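Local coordinates for protein beta-glucosidase (Chaetomella raphigera, PDB 6JXG) that probably hydrolyses terminal, non-reducing beta-D-glucosyl residues to release beta-D-glucose, as a secreted glycoside hydrolase family 3 enzyme of cellulose breakdown, at residues K323-I334 against S507-I518; V69-T78 against R90-L101. One frame throughout, in Å; residues are numbered along the deposited sequence.

Interactions 1 and 2 adjoin in the fold, their centres about 14 Å apart. Interaction 2 ties the loop and helix start of 69-78 to helix 84-100, all within the N-terminal, TIM-barrel-clan part of the chain, and every residue that touches is buried. Interaction 1 packs helix 323-332 on helix 511-519 of the C-terminal domain; it is buried in the middle but has partly exposed arginines along one margin. Its charges pair as a carboxylate-guanidinium bridge, whereas interaction 2 spends its charged groups on backbone and hydroxyl partners. The two meet where Gln509 OE1 lies 2.7 Å from Ala71 N, probably hydrogen-bonded, and where Ile329 packs on Pro73 and Arg90.

Interaction 1: K323-I334 against S507-I518; sequences KQVARAIARDGI and SGQESGNGLADI
With CG anti to the backbone N (chi1 -170°) and the chain extended as far as NE, Arg327 lays its guanidinium beside helix 511-519, where Asp517, its CG turned anti to the carbonyl carbon (chi1 -73°), meets it side-on. Arg327 NH2 donates to the syn lone pair of Asp517 OD1 at 2.7 Å, and Arg327 NE to Asp517 OD2 at 3.1 Å. The two planes are nearly coplanar, so this two-bond salt bridge fixes the rotation of both groups. Asn513 CB lies over one face of the guanidinium, 3.6 Å above its centre, and the Asn513 amide is stacked on it while ND2 donates to Glu510 OE1. The same oxygen reaches Arg327 NH1 through a bridging water; Glu510 OE2 is bound by Tyr392. Glu510 is the N-cap residue of helix 511-519; the 323-332 and 511-518 segments cross at -51° with their axes 7.3 Å apart. This closeness depends on Gly514, whose CA lies 3.8 Å from Arg331 CA. Helix 323-332 leads into strand 335-339, an outermost strand of a six-stranded mixed sheet, antiparallel to strand 498-503, which helix 511-519 follows. Ala330 CB fits against the Ser507 side chain, 3.6 Å from OG, and another water joins that hydroxyl to Ala330 O. A further water links Ala326 O, weakly, with Ser507 O and Glu510 N. Beyond the crossing, Ile334 and Ile518 meet tip to tip, CD1 to CD1 at 3.6 Å. The aliphatic part of Arg331 packs on Asp517 and Ile518, while its guanidinium is gripped side-on by Asp332.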
loop_
_atom_site.group_PDB
_atom_site.type_symbol
_atom_site.label_atom_id
_atom_site.label_comp_id
_atom_site.label_asym_id
_atom_site.label_seq_id
_atom_site.Cartn_x
_atom_site.Cartn_y
_atom_site.Cartn_z
ATOM N N LYS A 323 7.433 9.700 14.950
ATOM C CA LYS A 323 6.053 10.155 15.020
ATOM C C LYS A 323 5.800 11.337 14.102
ATOM O O LYS A 323 4.651 11.682 13.799
ATOM C CB LYS A 323 5.638 10.474 16.462
ATOM C CG LYS A 323 6.210 11.751 17.018
ATOM C CD LYS A 323 5.711 11.987 18.427
ATOM C CE LYS A 323 6.118 13.411 18.757
ATOM N NZ LYS A 323 5.666 13.856 20.071
ATOM N N GLN A 324 6.855 11.995 13.667
ATOM C CA GLN A 324 6.673 13.266 12.883
ATOM C C GLN A 324 6.104 12.917 11.505
ATOM O O GLN A 324 5.036 13.429 11.053
ATOM C CB GLN A 324 8.033 14.023 12.858
ATOM C CG GLN A 324 8.346 14.334 14.347
ATOM C CD GLN A 324 9.618 15.130 14.614
ATOM O OE1 GLN A 324 10.330 15.523 13.709
ATOM N NE2 GLN A 324 9.859 15.401 15.902
ATOM N N VAL A 325 6.760 11.968 10.852
ATOM C CA VAL A 325 6.242 11.526 9.543
ATOM C C VAL A 325 4.927 10.789 9.725
ATOM O O VAL A 325 4.072 10.925 8.894
ATOM C CB VAL A 325 7.275 10.691 8.735
ATOM C CG1 VAL A 325 7.509 9.337 9.348
ATOM C CG2 VAL A 325 6.767 10.523 7.303
ATOM N N ALA A 326 4.745 10.063 10.830
ATOM C CA ALA A 326 3.471 9.423 11.102
ATOM C C ALA A 326 2.302 10.472 11.174
ATOM O O ALA A 326 1.236 10.309 10.566
ATOM C CB ALA A 326 3.548 8.527 12.318
ATOM N N ARG A 327 2.545 11.573 11.871
ATOM C CA ARG A 327 1.574 12.645 11.929
ATOM C C ARG A 327 1.359 13.309 10.582
ATOM O O ARG A 327 0.228 13.622 10.203
ATOM C CB ARG A 327 1.975 13.690 12.965
ATOM C CG ARG A 327 0.834 14.695 13.218
ATOM C CD ARG A 327 1.270 15.644 14.280
ATOM N NE ARG A 327 0.257 16.682 14.483
ATOM C CZ ARG A 327 0.148 17.373 15.607
ATOM N NH1 ARG A 327 0.947 17.118 16.636
ATOM N NH2 ARG A 327 -0.769 18.324 15.717
ATOM N N ALA A 328 2.428 13.561 9.821
ATOM C CA ALA A 328 2.286 14.256 8.571
ATOM C C ALA A 328 1.435 13.449 7.563
ATOM O O ALA A 328 0.602 14.024 6.864
ATOM C CB ALA A 328 3.645 14.618 7.987
ATOM N N ILE A 329 1.596 12.128 7.544
ATOM C CA ILE A 329 0.744 11.273 6.695
ATOM C C ILE A 329 -0.676 11.113 7.216
ATOM O O ILE A 329 -1.614 11.104 6.410
ATOM C CB ILE A 329 1.450 9.914 6.478
ATOM C CG1 ILE A 329 2.734 10.143 5.657
ATOM C CG2 ILE A 329 0.506 8.893 5.848
ATOM C CD1 ILE A 329 3.672 9.006 5.585
ATOM N N ALA A 330 -0.869 11.008 8.533
ATOM C CA ALA A 330 -2.204 10.978 9.125
ATOM C C ALA A 330 -2.943 12.245 8.758
ATOM O O ALA A 330 -4.139 12.217 8.502
ATOM C CB ALA A 330 -2.147 10.871 10.627
ATOM N N ARG A 331 -2.218 13.352 8.682
ATOM C CA ARG A 331 -2.834 14.621 8.296
ATOM C C ARG A 331 -3.047 14.761 6.790
ATOM O O ARG A 331 -4.123 15.094 6.296
ATOM C CB ARG A 331 -1.913 15.760 8.830
ATOM C CG ARG A 331 -2.235 17.199 8.466
ATOM C CD ARG A 331 -1.071 18.097 8.937
ATOM N NE ARG A 331 -0.020 17.928 7.963
ATOM C CZ ARG A 331 1.321 17.962 8.134
ATOM N NH1 ARG A 331 1.847 18.137 9.289
ATOM N NH2 ARG A 331 2.148 17.851 7.061
ATOM N N ASP A 332 -1.967 14.610 6.032
ATOM C CA ASP A 332 -1.976 14.966 4.637
ATOM C C ASP A 332 -2.608 13.905 3.730
ATOM O O ASP A 332 -2.787 14.146 2.559
ATOM C CB ASP A 332 -0.573 15.295 4.124
ATOM C CG ASP A 332 0.044 16.535 4.715
ATOM O OD1 ASP A 332 -0.628 17.309 5.435
ATOM O OD2 ASP A 332 1.228 16.774 4.349
ATOM N N GLY A 333 -2.967 12.734 4.254
ATOM C CA GLY A 333 -3.706 11.758 3.486
ATOM C C GLY A 333 -5.197 11.798 3.720
ATOM O O GLY A 333 -5.937 11.003 3.096
ATOM N N ILE A 334 -5.648 12.623 4.676
ATOM C CA ILE A 334 -7.085 12.902 4.824
ATOM C C ILE A 334 -7.662 13.473 3.538
ATOM O O ILE A 334 -7.056 14.313 2.950
ATOM C CB ILE A 334 -7.330 13.816 6.014
ATOM C CG1 ILE A 334 -6.944 13.083 7.332
ATOM C CG2 ILE A 334 -8.777 14.257 6.036
ATOM C CD1 ILE A 334 -7.113 13.941 8.599
ATOM N N SER A 507 -4.881 5.518 9.866
ATOM C CA SER A 507 -3.682 6.363 9.875
ATOM C C SER A 507 -2.733 6.208 11.053
ATOM O O SER A 507 -1.854 7.041 11.247
ATOM C CB SER A 507 -4.066 7.868 9.657
ATOM O OG SER A 507 -4.832 8.435 10.712
ATOM N N GLY A 508 -2.812 5.089 11.782
ATOM C CA GLY A 508 -1.779 4.804 12.748
ATOM C C GLY A 508 -1.845 5.673 13.981
ATOM O O GLY A 508 -2.846 6.395 14.225
ATOM N N GLN A 509 -0.730 5.679 14.723
ATOM C CA GLN A 509 -0.698 6.222 16.091
ATOM C C GLN A 509 -1.042 7.686 16.233
ATOM O O GLN A 509 -1.611 8.103 17.290
ATOM C CB GLN A 509 0.655 5.950 16.765
ATOM C CG GLN A 509 1.854 6.714 16.146
ATOM C CD GLN A 509 3.179 6.170 16.628
ATOM O OE1 GLN A 509 3.389 4.956 16.656
ATOM N NE2 GLN A 509 4.075 7.058 17.034
ATOM N N GLU A 510 -0.670 8.460 15.215
ATOM C CA GLU A 510 -0.951 9.890 15.246
ATOM C C GLU A 510 -2.299 10.329 14.639
ATOM O O GLU A 510 -2.585 11.533 14.585
ATOM C CB GLU A 510 0.217 10.664 14.617
ATOM C CG GLU A 510 1.407 10.724 15.577
ATOM C CD GLU A 510 1.341 11.777 16.657
ATOM O OE1 GLU A 510 0.783 12.909 16.421
ATOM O OE2 GLU A 510 1.862 11.477 17.758
ATOM N N SER A 511 -3.152 9.362 14.327
ATOM C CA SER A 511 -4.457 9.591 13.674
ATOM C C SER A 511 -5.186 10.875 14.132
ATOM O O SER A 511 -5.458 11.778 13.331
ATOM C CB SER A 511 -5.376 8.353 13.896
ATOM O OG SER A 511 -6.654 8.536 13.308
ATOM N N GLY A 512 -5.550 10.920 15.399
ATOM C CA GLY A 512 -6.359 12.001 15.930
ATOM C C GLY A 512 -5.657 13.357 15.878
ATOM O O GLY A 512 -6.338 14.401 15.723
ATOM N N ASN A 513 -4.322 13.378 15.955
ATOM C CA ASN A 513 -3.582 14.651 15.706
ATOM C C ASN A 513 -3.666 15.137 14.258
ATOM O O ASN A 513 -3.989 16.334 13.968
ATOM C CB ASN A 513 -2.134 14.563 16.180
ATOM C CG ASN A 513 -2.030 14.705 17.688
ATOM O OD1 ASN A 513 -2.864 15.368 18.311
ATOM N ND2 ASN A 513 -0.996 14.156 18.258
ATOM N N GLY A 514 -3.515 14.204 13.325
ATOM C CA GLY A 514 -3.637 14.582 11.975
ATOM C C GLY A 514 -5.036 15.093 11.688
ATOM O O GLY A 514 -5.230 16.118 11.031
ATOM N N LEU A 515 -6.043 14.420 12.206
ATOM C CA LEU A 515 -7.427 14.853 12.004
ATOM C C LEU A 515 -7.698 16.254 12.533
ATOM O O LEU A 515 -8.349 17.069 11.855
ATOM C CB LEU A 515 -8.367 13.868 12.696
ATOM C CG LEU A 515 -9.821 14.268 12.694
ATOM C CD1 LEU A 515 -10.295 14.140 11.225
ATOM C CD2 LEU A 515 -10.740 13.473 13.665
ATOM N N ALA A 516 -7.270 16.524 13.770
ATOM C CA ALA A 516 -7.454 17.882 14.332
ATOM C C ALA A 516 -6.708 18.949 13.593
ATOM O O ALA A 516 -7.178 20.084 13.497
ATOM C CB ALA A 516 -7.042 17.922 15.784
ATOM N N ASP A 517 -5.552 18.611 13.048
ATOM C CA ASP A 517 -4.751 19.562 12.245
ATOM C C ASP A 517 -5.631 20.073 11.090
ATOM O O ASP A 517 -5.497 21.229 10.646
ATOM C CB ASP A 517 -3.499 18.923 11.604
ATOM C CG ASP A 517 -2.381 18.622 12.604
ATOM O OD1 ASP A 517 -2.407 19.133 13.741
ATOM O OD2 ASP A 517 -1.447 17.867 12.245
ATOM N N ILE A 518 -6.490 19.204 10.582
ATOM C CA ILE A 518 -7.426 19.597 9.497
ATOM C C ILE A 518 -8.729 20.203 10.032
ATOM O O ILE A 518 -9.186 21.269 9.549
ATOM C CB ILE A 518 -7.689 18.394 8.535
ATOM C CG1 ILE A 518 -6.478 18.241 7.601
ATOM C CG2 ILE A 518 -8.965 18.535 7.698
ATOM C CD1 ILE A 518 -5.613 17.162 8.057
HETATM O O HOH W 1 0.246 8.045 12.468
HETATM O O HOH W 2 2.764 14.708 17.058
HETATM O O HOH W 3 -6.236 10.338 9.441
#

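Interaction 2: V69-T78 against R90-L101; sequences VTAFPTGIQT and RGLALGQEAKAL
Glu97 reaches from helix 84-100 to Thr70 and engages it with both carboxylate oxygens. Thr70 N donates to OE1 of Glu97 at 2.8 Å along a nearly straight line (170°), and Thr70 OG1 donates to OE2 of Glu97 at 2.7 Å; each bond uses a syn lone pair. The Glu97 chain, extended beyond CG, carries the carboxylate out to this loop. OE1 also accepts from a water that donates to Thr70 O, and OE2 is bound by His322, giving each buried oxygen two partners. At the other end, Arg90, extended from CG to NE (chi2 173°, chi3 171°), grips the carbonyl of Pro73 side-on: Pro73 O accepts from Arg90 NE at 2.9 Å and from Arg90 NH2 at 2.8 Å, lying near the guanidinium plane. Thr78 OG1 sits over one face of that guanidinium, but its bond goes to Thr74 O, which also receives Thr78 N. Thr74 N-caps the short helix 75-79: its OG1 accepts from Gln77 N and has a further partner in Val506 O. Between these polar ends Phe72 points at the helix, with CE1 3.6 Å from Ala93 CB and CZ 3.8 Å from Leu94 N, while Thr70 CG2 sits 3.5 Å above the plane of the Phe72 ring, over its centre. Beyond Glu97, Val69 CG1 touches Leu101 CD1. The contact thus fastens a loop and helix start onto a helix of the barrel domain at two separate points, and the bonds converging on the Glu97 carboxylate would be expected to stabilise its negative charge in a buried setting.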
loop_
_atom_site.group_PDB
_atom_site.type_symbol
_atom_site.label_atom_id
_atom_site.label_comp_id
_atom_site.label_asym_id
_atom_site.label_seq_id
_atom_site.Cartn_x
_atom_site.Cartn_y
_atom_site.Cartn_z
ATOM N N VAL A 69 7.974 0.500 19.263
ATOM C CA VAL A 69 8.156 0.790 17.865
ATOM C C VAL A 69 7.010 1.755 17.420
ATOM O O VAL A 69 6.074 2.009 18.149
ATOM C CB VAL A 69 8.112 -0.505 17.021
ATOM C CG1 VAL A 69 9.151 -1.487 17.506
ATOM C CG2 VAL A 69 6.734 -1.136 17.055
ATOM N N THR A 70 7.129 2.286 16.229
ATOM C CA THR A 70 6.137 3.208 15.688
ATOM C C THR A 70 5.075 2.429 14.896
ATOM O O THR A 70 5.404 1.605 14.055
ATOM C CB THR A 70 6.814 4.252 14.773
ATOM O OG1 THR A 70 7.737 5.018 15.565
ATOM C CG2 THR A 70 5.820 5.246 14.152
ATOM N N ALA A 71 3.815 2.796 15.092
ATOM C CA ALA A 71 2.727 2.258 14.304
ATOM C C ALA A 71 2.379 3.330 13.232
ATOM O O ALA A 71 1.684 4.305 13.509
ATOM C CB ALA A 71 1.537 1.904 15.183
ATOM N N PHE A 72 3.025 3.205 12.072
ATOM C CA PHE A 72 2.893 4.151 11.013
ATOM C C PHE A 72 1.510 4.030 10.376
ATOM O O PHE A 72 0.825 3.034 10.547
ATOM C CB PHE A 72 3.946 3.933 9.937
ATOM C CG PHE A 72 5.390 4.175 10.383
ATOM C CD1 PHE A 72 5.942 5.438 10.402
ATOM C CD2 PHE A 72 6.149 3.131 10.854
ATOM C CE1 PHE A 72 7.261 5.608 10.835
ATOM C CE2 PHE A 72 7.458 3.305 11.260
ATOM C CZ PHE A 72 7.986 4.576 11.272
ATOM N N PRO A 73 1.075 5.054 9.636
ATOM C CA PRO A 73 -0.130 4.949 8.818
ATOM C C PRO A 73 -0.059 3.788 7.837
ATOM O O PRO A 73 1.045 3.334 7.412
ATOM C CB PRO A 73 -0.154 6.273 8.053
ATOM C CG PRO A 73 0.590 7.227 8.902
ATOM C CD PRO A 73 1.637 6.413 9.631
ATOM N N THR A 74 -1.216 3.305 7.490
ATOM C CA THR A 74 -1.386 2.215 6.496
ATOM C C THR A 74 -0.854 2.613 5.146
ATOM O O THR A 74 -0.749 3.806 4.812
ATOM C CB THR A 74 -2.850 1.829 6.358
ATOM O OG1 THR A 74 -3.579 2.956 5.909
ATOM C CG2 THR A 74 -3.415 1.360 7.715
ATOM N N GLY A 75 -0.554 1.614 4.335
ATOM C CA GLY A 75 -0.182 1.834 2.957
ATOM C C GLY A 75 -1.152 2.742 2.234
ATOM O O GLY A 75 -0.756 3.637 1.514
ATOM N N ILE A 76 -2.445 2.502 2.403
ATOM C CA ILE A 76 -3.426 3.174 1.562
ATOM C C ILE A 76 -3.535 4.614 1.991
ATOM O O ILE A 76 -3.784 5.485 1.111
ATOM C CB ILE A 76 -4.803 2.429 1.540
ATOM C CG1 ILE A 76 -5.699 2.915 0.392
ATOM C CG2 ILE A 76 -5.536 2.566 2.875
ATOM C CD1 ILE A 76 -5.132 2.697 -0.994
ATOM N N GLN A 77 -3.395 4.874 3.300
ATOM C CA GLN A 77 -3.303 6.271 3.839
ATOM C C GLN A 77 -2.100 6.984 3.304
ATOM O O GLN A 77 -2.183 8.177 2.937
ATOM C CB GLN A 77 -3.260 6.311 5.376
ATOM C CG GLN A 77 -3.259 7.767 5.975
ATOM C CD GLN A 77 -4.671 8.265 5.900
ATOM O OE1 GLN A 77 -5.527 7.455 5.630
ATOM N NE2 GLN A 77 -4.937 9.534 6.247
ATOM N N THR A 78 -0.988 6.261 3.223
ATOM C CA THR A 78 0.267 6.783 2.653
ATOM C C THR A 78 0.086 7.161 1.159
ATOM O O THR A 78 0.493 8.251 0.724
ATOM C CB THR A 78 1.377 5.750 2.914
ATOM O OG1 THR A 78 1.509 5.585 4.312
ATOM C CG2 THR A 78 2.665 6.151 2.317
ATOM N N ARG A 90 8.417 7.764 5.310
ATOM C CA ARG A 90 7.857 6.601 6.050
ATOM C C ARG A 90 8.677 5.345 5.852
ATOM O O ARG A 90 8.962 4.601 6.814
ATOM C CB ARG A 90 6.411 6.381 5.596
ATOM C CG ARG A 90 5.763 5.148 6.172
ATOM C CD ARG A 90 4.318 5.197 5.745
ATOM N NE ARG A 90 3.535 3.985 6.009
ATOM C CZ ARG A 90 3.517 2.878 5.273
ATOM N NH1 ARG A 90 4.367 2.720 4.281
ATOM N NH2 ARG A 90 2.693 1.869 5.614
ATOM N N GLY A 91 9.174 5.132 4.636
ATOM C CA GLY A 91 10.010 3.965 4.393
ATOM C C GLY A 91 11.357 4.026 5.102
ATOM O O GLY A 91 11.837 3.020 5.737
ATOM N N LEU A 92 11.949 5.191 5.037
ATOM C CA LEU A 92 13.209 5.439 5.778
ATOM C C LEU A 92 13.006 5.197 7.274
ATOM O O LEU A 92 13.816 4.515 7.958
ATOM C CB LEU A 92 13.748 6.870 5.520
ATOM C CG LEU A 92 15.092 7.227 6.143
ATOM C CD1 LEU A 92 16.234 6.466 5.442
ATOM C CD2 LEU A 92 15.354 8.749 6.110
ATOM N N ALA A 93 11.927 5.759 7.812
ATOM C CA ALA A 93 11.682 5.650 9.244
ATOM C C ALA A 93 11.430 4.188 9.651
ATOM O O ALA A 93 11.980 3.726 10.642
ATOM C CB ALA A 93 10.513 6.520 9.611
ATOM N N LEU A 94 10.675 3.447 8.838
ATOM C CA LEU A 94 10.438 2.018 9.118
ATOM C C LEU A 94 11.729 1.248 9.086
ATOM O O LEU A 94 12.027 0.410 9.957
ATOM C CB LEU A 94 9.598 1.391 8.009
ATOM C CG LEU A 94 8.648 0.265 8.263
ATOM C CD1 LEU A 94 8.340 -0.506 6.987
ATOM C CD2 LEU A 94 8.615 -0.540 9.575
ATOM N N GLY A 95 12.475 1.479 8.021
ATOM C CA GLY A 95 13.740 0.773 7.885
ATOM C C GLY A 95 14.745 1.102 8.979
ATOM O O GLY A 95 15.506 0.194 9.421
ATOM N N GLN A 96 14.778 2.355 9.408
ATOM C CA GLN A 96 15.575 2.705 10.620
ATOM C C GLN A 96 15.256 1.897 11.859
ATOM O O GLN A 96 16.183 1.353 12.568
ATOM C CB GLN A 96 15.495 4.197 10.920
ATOM C CG GLN A 96 16.278 4.999 9.894
ATOM C CD GLN A 96 16.046 6.456 10.010
ATOM O OE1 GLN A 96 15.055 6.918 10.612
ATOM N NE2 GLN A 96 16.961 7.220 9.413
ATOM N N GLU A 97 13.958 1.738 12.117
ATOM C CA GLU A 97 13.544 0.917 13.238
ATOM C C GLU A 97 13.947 -0.589 13.062
ATOM O O GLU A 97 14.371 -1.254 14.028
ATOM C CB GLU A 97 12.044 1.066 13.545
ATOM C CG GLU A 97 11.683 2.483 13.925
ATOM C CD GLU A 97 10.317 2.722 14.571
ATOM O OE1 GLU A 97 9.524 1.783 14.868
ATOM O OE2 GLU A 97 10.030 3.960 14.743
ATOM N N ALA A 98 13.685 -1.136 11.870
ATOM C CA ALA A 98 13.956 -2.528 11.559
ATOM C C ALA A 98 15.488 -2.791 11.807
ATOM O O ALA A 98 15.879 -3.741 12.537
ATOM C CB ALA A 98 13.565 -2.813 10.121
ATOM N N LYS A 99 16.354 -1.967 11.203
ATOM C CA LYS A 99 17.793 -2.144 11.365
ATOM C C LYS A 99 18.209 -2.104 12.836
ATOM O O LYS A 99 19.035 -2.924 13.298
ATOM C CB LYS A 99 18.577 -1.073 10.573
ATOM C CG LYS A 99 20.070 -1.070 10.946
ATOM C CD LYS A 99 20.983 -0.534 9.834
ATOM C CE LYS A 99 22.465 -0.529 10.319
ATOM N NZ LYS A 99 23.267 0.650 9.779
ATOM N N ALA A 100 17.673 -1.117 13.552
ATOM C CA ALA A 100 18.074 -0.895 14.936
ATOM C C ALA A 100 17.713 -2.125 15.818
ATOM O O ALA A 100 18.373 -2.384 16.815
ATOM C CB ALA A 100 17.459 0.395 15.452
ATOM N N LEU A 101 16.646 -2.856 15.448
ATOM C CA LEU A 101 16.265 -4.115 16.048
ATOM C C LEU A 101 16.972 -5.373 15.520
ATOM O O LEU A 101 16.672 -6.461 15.975
ATOM C CB LEU A 101 14.758 -4.290 15.816
ATOM C CG LEU A 101 13.916 -3.271 16.618
ATOM C CD1 LEU A 101 12.417 -3.409 16.320
ATOM C CD2 LEU A 101 14.121 -3.309 18.116
HETATM O O HOH W 4 7.771 0.271 13.410
#